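Local coordinates for HIT domain-containing protein (Sulfolobus tokodaii, PDB 2EO4) that binds a zinc ion and, as a member of the histidine triad family, probably acts on nucleotides, possibly as an adenylylsulfatase, at residues G13-E18 with A23-K28; S5-E10 with I39-F44. One frame throughout, in Å; residues are numbered along the deposited sequence.

Interaction 1. Residues G13-E18 with A23-K28; sequences GYFVYE and AAILDK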
loop_
_atom_site.group_PDB
_atom_site.type_symbol
_atom_site.label_atom_id
_atom_site.label_comp_id
_atom_site.label_asym_id
_atom_site.label_seq_id
_atom_site.Cartn_x
_atom_site.Cartn_y
_atom_site.Cartn_z
ATOM N N GLY A 13 -18.098 -11.203 -9.851
ATOM C CA GLY A 13 -17.414 -10.308 -8.936
ATOM C C GLY A 13 -18.364 -9.178 -8.581
ATOM O O GLY A 13 -19.137 -8.734 -9.430
ATOM N N TYR A 14 -18.329 -8.722 -7.332
ATOM C CA TYR A 14 -19.199 -7.632 -6.900
ATOM C C TYR A 14 -18.471 -6.290 -6.881
ATOM O O TYR A 14 -17.650 -6.034 -6.003
ATOM C CB TYR A 14 -19.772 -7.917 -5.507
ATOM C CG TYR A 14 -20.825 -9.002 -5.493
ATOM C CD1 TYR A 14 -20.477 -10.344 -5.647
ATOM C CD2 TYR A 14 -22.175 -8.683 -5.354
ATOM C CE1 TYR A 14 -21.451 -11.344 -5.664
ATOM C CE2 TYR A 14 -23.157 -9.671 -5.370
ATOM C CZ TYR A 14 -22.788 -10.998 -5.526
ATOM O OH TYR A 14 -23.754 -11.980 -5.548
ATOM N N PHE A 15 -18.785 -5.437 -7.851
ATOM C CA PHE A 15 -18.165 -4.115 -7.943
ATOM C C PHE A 15 -18.742 -3.132 -6.932
ATOM O O PHE A 15 -19.958 -3.070 -6.745
ATOM C CB PHE A 15 -18.375 -3.507 -9.339
ATOM C CG PHE A 15 -17.608 -4.187 -10.431
ATOM C CD1 PHE A 15 -17.953 -5.466 -10.855
ATOM C CD2 PHE A 15 -16.545 -3.537 -11.054
ATOM C CE1 PHE A 15 -17.253 -6.086 -11.884
ATOM C CE2 PHE A 15 -15.838 -4.149 -12.084
ATOM C CZ PHE A 15 -16.193 -5.426 -12.501
ATOM N N VAL A 16 -17.872 -2.359 -6.287
ATOM C CA VAL A 16 -18.322 -1.336 -5.349
ATOM C C VAL A 16 -17.885 0.022 -5.895
ATOM O O VAL A 16 -18.311 1.071 -5.409
ATOM C CB VAL A 16 -17.757 -1.537 -3.915
ATOM C CG1 VAL A 16 -18.281 -2.851 -3.334
ATOM C CG2 VAL A 16 -16.237 -1.512 -3.929
ATOM N N TYR A 17 -17.030 -0.013 -6.913
ATOM C CA TYR A 17 -16.546 1.196 -7.574
ATOM C C TYR A 17 -16.054 0.866 -8.971
ATOM O O TYR A 17 -15.445 -0.180 -9.202
ATOM C CB TYR A 17 -15.388 1.848 -6.806
ATOM C CG TYR A 17 -14.822 3.061 -7.527
ATOM C CD1 TYR A 17 -15.400 4.318 -7.371
ATOM C CD2 TYR A 17 -13.747 2.936 -8.411
ATOM C CE1 TYR A 17 -14.927 5.425 -8.076
ATOM C CE2 TYR A 17 -13.265 4.038 -9.127
ATOM C CZ TYR A 17 -13.862 5.277 -8.952
ATOM O OH TYR A 17 -13.399 6.370 -9.651
ATOM N N GLU A 18 -16.311 1.763 -9.911
ATOM C CA GLU A 18 -15.844 1.546 -11.267
ATOM C C GLU A 18 -15.886 2.816 -12.094
ATOM O O GLU A 18 -16.821 3.610 -11.987
ATOM C CB GLU A 18 -16.670 0.450 -11.961
ATOM C CG GLU A 18 -16.249 0.179 -13.409
ATOM C CD GLU A 18 -17.005 -0.977 -14.058
ATOM O OE1 GLU A 18 -18.133 -1.285 -13.621
ATOM O OE2 GLU A 18 -16.474 -1.568 -15.022
ATOM N N ALA A 23 -11.366 -0.049 -10.914
ATOM C CA ALA A 23 -12.507 -0.701 -10.295
ATOM C C ALA A 23 -12.114 -1.201 -8.912
ATOM O O ALA A 23 -10.934 -1.378 -8.611
ATOM C CB ALA A 23 -12.980 -1.870 -11.154
ATOM N N ALA A 24 -13.117 -1.402 -8.071
ATOM C CA ALA A 24 -12.914 -1.923 -6.727
ATOM C C ALA A 24 -13.930 -3.052 -6.636
ATOM O O ALA A 24 -15.107 -2.861 -6.946
ATOM C CB ALA A 24 -13.204 -0.851 -5.684
ATOM N N ILE A 25 -13.469 -4.227 -6.224
ATOM C CA ILE A 25 -14.325 -5.403 -6.143
ATOM C C ILE A 25 -14.212 -6.066 -4.779
ATOM O O ILE A 25 -13.129 -6.116 -4.203
ATOM C CB ILE A 25 -13.900 -6.415 -7.226
ATOM C CG1 ILE A 25 -14.019 -5.759 -8.607
ATOM C CG2 ILE A 25 -14.747 -7.680 -7.140
ATOM C CD1 ILE A 25 -13.092 -6.354 -9.646
ATOM N N LEU A 26 -15.325 -6.572 -4.257
ATOM C CA LEU A 26 -15.280 -7.249 -2.965
ATOM C C LEU A 26 -14.445 -8.514 -3.106
ATOM O O LEU A 26 -14.541 -9.221 -4.114
ATOM C CB LEU A 26 -16.691 -7.632 -2.492
ATOM C CG LEU A 26 -17.623 -6.501 -2.054
ATOM C CD1 LEU A 26 -18.987 -7.075 -1.685
ATOM C CD2 LEU A 26 -17.018 -5.773 -0.869
ATOM N N ASP A 27 -13.613 -8.788 -2.106
ATOM C CA ASP A 27 -12.781 -9.989 -2.122
ATOM C C ASP A 27 -13.725 -11.175 -1.937
ATOM O O ASP A 27 -14.604 -11.140 -1.072
ATOM C CB ASP A 27 -11.766 -9.941 -0.973
ATOM C CG ASP A 27 -10.710 -11.034 -1.078
ATOM O OD1 ASP A 27 -11.075 -12.227 -1.101
ATOM O OD2 ASP A 27 -9.511 -10.696 -1.136
ATOM N N LYS A 28 -13.558 -12.214 -2.750
ATOM C CA LYS A 28 -14.424 -13.388 -2.648
ATOM C C LYS A 28 -14.200 -14.190 -1.362
ATOM O O LYS A 28 -15.128 -14.810 -0.849
ATOM C CB LYS A 28 -14.234 -14.301 -3.865
ATOM C CG LYS A 28 -15.119 -15.550 -3.843
ATOM C CD LYS A 28 -14.961 -16.380 -5.115
ATOM C CE LYS A 28 -15.808 -17.645 -5.049
ATOM N NZ LYS A 28 -15.727 -18.463 -6.293
HETATM O O HOH W 1 -16.822 -10.097 -5.367
#
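Ala24 O accepts both Val16 N and Tyr17 N, which forms a classic beta bulge in the antiparallel hairpin of strands 15-18 and 22-26. The bond from Val16 N to Ala24 O is 2.9 Å and nearly straight, 172° at the hydrogen. That from Tyr17 N to Ala24 O is weak, at 3.4 Å. The bulge shifts the register by one, from Phe15 opposite Ile25 to Tyr17 opposite Ala24. Ala24 N returns a 2.9 Å bond to Tyr17 O, approaching from above the carbonyl plane. The Phe15 side chain starts with CB 4.1 Å from Ala24 O. Its first torsion (chi1 -70°) turns the ring alongside Ile25. Phe15 CD2 lies by Ala23 CB and Ile25 CG1, CE2 is 3.8 Å from Ala23 CB, and CZ packs on Ile6 O. Ile25 CG1 covers one face in a CH-pi contact, 4.2 Å from the Phe15 ring centroid and 10° off the normal. Val16 uses both branches: CG2 touches Ala24 CB at 3.6 Å, and CG1 meets Leu26 CG at 3.9 Å. Ile132 of helix 122-143 also packs on Val16. With an alanine in place of Val16 both methyls go, which would probably open a gap over Ala24 CB and leave Leu26 CG without this neighbour. At the hairpin's open end, Tyr14 O accepts Leu26 N, and one water takes a hydrogen bond from Tyr14 N and gives one to Leu26 O.

Interaction 2. Residues S5-E10 with I39-F44; sequences SIINRE and IPKKHF. With ZN (zinc ion), chain B.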
loop_
_atom_site.group_PDB
_atom_site.type_symbol
_atom_site.label_atom_id
_atom_site.label_comp_id
_atom_site.label_asym_id
_atom_site.label_seq_id
_atom_site.Cartn_x
_atom_site.Cartn_y
_atom_site.Cartn_z
ATOM N N SER A 5 -10.822 -11.100 -15.974
ATOM C CA SER A 5 -12.062 -11.841 -16.196
ATOM C C SER A 5 -13.248 -11.160 -15.525
ATOM O O SER A 5 -14.334 -11.074 -16.097
ATOM C CB SER A 5 -11.937 -13.276 -15.674
ATOM O OG SER A 5 -11.003 -14.023 -16.435
ATOM N N ILE A 6 -13.050 -10.685 -14.301
ATOM C CA ILE A 6 -14.126 -10.013 -13.593
ATOM C C ILE A 6 -14.452 -8.689 -14.288
ATOM O O ILE A 6 -15.616 -8.310 -14.403
ATOM C CB ILE A 6 -13.742 -9.779 -12.115
ATOM C CG1 ILE A 6 -13.675 -11.135 -11.398
ATOM C CG2 ILE A 6 -14.755 -8.869 -11.441
ATOM C CD1 ILE A 6 -13.123 -11.083 -9.982
ATOM N N ILE A 7 -13.421 -7.995 -14.759
ATOM C CA ILE A 7 -13.622 -6.727 -15.456
ATOM C C ILE A 7 -14.455 -6.946 -16.718
ATOM O O ILE A 7 -15.339 -6.144 -17.041
ATOM C CB ILE A 7 -12.270 -6.093 -15.861
ATOM C CG1 ILE A 7 -11.513 -5.634 -14.611
ATOM C CG2 ILE A 7 -12.500 -4.922 -16.815
ATOM C CD1 ILE A 7 -12.245 -4.589 -13.805
ATOM N N ASN A 8 -14.168 -8.035 -17.423
ATOM C CA ASN A 8 -14.875 -8.361 -18.659
ATOM C C ASN A 8 -16.174 -9.131 -18.439
ATOM O O ASN A 8 -16.807 -9.578 -19.401
ATOM C CB ASN A 8 -13.961 -9.155 -19.594
ATOM C CG ASN A 8 -12.751 -8.357 -20.044
ATOM O OD1 ASN A 8 -12.873 -7.192 -20.415
ATOM N ND2 ASN A 8 -11.579 -8.984 -20.025
ATOM N N ARG A 9 -16.568 -9.281 -17.177
ATOM C CA ARG A 9 -17.796 -9.986 -16.823
ATOM C C ARG A 9 -17.812 -11.439 -17.290
ATOM O O ARG A 9 -18.860 -11.966 -17.675
ATOM C CB ARG A 9 -19.016 -9.252 -17.391
ATOM C CG ARG A 9 -19.557 -8.137 -16.499
ATOM C CD ARG A 9 -18.564 -7.000 -16.292
ATOM N NE ARG A 9 -19.135 -5.969 -15.428
ATOM C CZ ARG A 9 -18.560 -4.800 -15.159
ATOM N NH1 ARG A 9 -17.382 -4.497 -15.685
ATOM N NH2 ARG A 9 -19.172 -3.930 -14.367
ATOM N N GLU A 10 -16.648 -12.077 -17.252
ATOM C CA GLU A 10 -16.515 -13.472 -17.655
ATOM C C GLU A 10 -16.485 -14.311 -16.386
ATOM O O GLU A 10 -16.624 -15.534 -16.423
ATOM C CB GLU A 10 -15.213 -13.673 -18.431
ATOM C CG GLU A 10 -15.004 -12.659 -19.540
ATOM C CD GLU A 10 -13.657 -12.800 -20.218
ATOM O OE1 GLU A 10 -12.658 -13.053 -19.513
ATOM O OE2 GLU A 10 -13.595 -12.642 -21.455
ATOM N N ILE A 39 -8.321 -2.192 -8.247
ATOM C CA ILE A 39 -7.464 -2.553 -9.359
ATOM C C ILE A 39 -7.541 -1.657 -10.581
ATOM O O ILE A 39 -8.569 -1.026 -10.848
ATOM C CB ILE A 39 -7.809 -3.967 -9.882
ATOM C CG1 ILE A 39 -9.214 -3.951 -10.497
ATOM C CG2 ILE A 39 -7.770 -4.981 -8.750
ATOM C CD1 ILE A 39 -9.596 -5.223 -11.227
ATOM N N PRO A 40 -6.428 -1.569 -11.324
ATOM C CA PRO A 40 -6.421 -0.762 -12.542
ATOM C C PRO A 40 -7.056 -1.777 -13.497
ATOM O O PRO A 40 -6.849 -2.986 -13.321
ATOM C CB PRO A 40 -4.933 -0.592 -12.850
ATOM C CG PRO A 40 -4.264 -0.773 -11.512
ATOM C CD PRO A 40 -5.056 -1.902 -10.909
ATOM N N LYS A 41 -7.833 -1.332 -14.476
ATOM C CA LYS A 41 -8.435 -2.286 -15.402
ATOM C C LYS A 41 -7.369 -2.884 -16.312
ATOM O O LYS A 41 -7.443 -4.061 -16.675
ATOM C CB LYS A 41 -9.539 -1.615 -16.224
ATOM C CG LYS A 41 -10.785 -1.336 -15.402
ATOM C CD LYS A 41 -11.916 -0.788 -16.248
ATOM C CE LYS A 41 -13.184 -0.639 -15.426
ATOM N NZ LYS A 41 -14.348 -0.227 -16.273
ATOM N N LYS A 42 -6.377 -2.077 -16.676
ATOM C CA LYS A 42 -5.290 -2.562 -17.518
ATOM C C LYS A 42 -4.463 -3.550 -16.701
ATOM O O LYS A 42 -4.214 -3.333 -15.513
ATOM C CB LYS A 42 -4.404 -1.407 -17.983
ATOM C CG LYS A 42 -3.225 -1.861 -18.827
ATOM C CD LYS A 42 -2.457 -0.684 -19.401
ATOM C CE LYS A 42 -1.301 -1.157 -20.269
ATOM N NZ LYS A 42 -0.561 -0.016 -20.878
ATOM N N HIS A 43 -4.035 -4.629 -17.347
ATOM C CA HIS A 43 -3.266 -5.673 -16.684
ATOM C C HIS A 43 -1.776 -5.373 -16.497
ATOM O O HIS A 43 -1.049 -5.147 -17.460
ATOM C CB HIS A 43 -3.420 -6.986 -17.462
ATOM C CG HIS A 43 -2.781 -8.165 -16.798
ATOM N ND1 HIS A 43 -3.479 -9.032 -15.984
ATOM C CD2 HIS A 43 -1.502 -8.611 -16.813
ATOM C CE1 HIS A 43 -2.657 -9.962 -15.529
ATOM N NE2 HIS A 43 -1.453 -9.727 -16.016
ATOM N N PHE A 44 -1.343 -5.372 -15.239
ATOM C CA PHE A 44 0.057 -5.168 -14.863
ATOM C C PHE A 44 0.340 -6.297 -13.876
ATOM O O PHE A 44 -0.471 -6.556 -12.989
ATOM C CB PHE A 44 0.264 -3.817 -14.164
ATOM C CG PHE A 44 0.113 -2.632 -15.071
ATOM C CD1 PHE A 44 1.054 -2.376 -16.064
ATOM C CD2 PHE A 44 -0.967 -1.768 -14.929
ATOM C CE1 PHE A 44 0.921 -1.270 -16.903
ATOM C CE2 PHE A 44 -1.110 -0.660 -15.762
ATOM C CZ PHE A 44 -0.162 -0.412 -16.750
HETATM ZN ZN ZN B . -5.397 -9.111 -15.447
#
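Lys41 NZ is gripped twice, by a salt bridge to Glu18 OE2 and a hydrogen bond to Asp19 O, while the start of the same side chain packs on Ile7. Lys41 CG lies 3.9 Å from Ile7 CD1. Beyond CG the lysine chain is extended, and this takes NZ past Ile7 to Glu18 and Asp19. Ile7 and Ile39 reach toward each other tip to tip, with Ile7 CD1 3.8 Å from Ile39 CD1. Ile7 CG1 is almost as near to Ile39 CD1, at 3.9 Å. On Ile39, CG1 sits between the backbone N and the carbonyl carbon (chi1 66°), an uncommon placement that aims CD1 at the helix. The end of helix 2-7 is closed by a Schellman motif. Glu10 N bonds Ser5 O at 2.8 Å, and Arg9, with positive phi, gives its N to Ile6 O. The Arg9 side chain folds back, and NH1 donates to Ile7 O at 3.0 Å, with that oxygen in the guanidinium plane. Arg9 NH1 stands 5.3 Å from Lys41 NZ, and Glu18, which forms a salt bridge with each residue, probably eases the like charges. After strand 36-40 the chain runs on to His43, whose ND1 binds zinc at 2.0 Å. Cys1, Cys4 and His94 complete the metal's ligands, so the helix and the strand's exit flank a Cys2His2 zinc site with a CxxC pair.

Overall arrangement
Interaction 1 is the more buried and lies nearer the chain centre. Interaction 2 is smaller, partly buried and beside the zinc. Both reach the same antiparallel sheet, where strands 22-26 and 36-40 are neighbours, joined by a probable hydrogen bond from Ile39 N to Ala23 O. Interaction 1 pairs strands through backbone bonds, whereas interaction 2 sets a short helix on the end of strand 36-40 and the loop after it through aliphatic side-chain carbons. Along the chain, 13-18 with 23-28 is nested inside the loop closed by 5-10 with 39-44. The two also meet through side chains: Ile6 packs on Ile25, and Arg9 makes a cation-pi contact with the Phe15 ring. Ile39 lies close to His96, the predicted nucleophile.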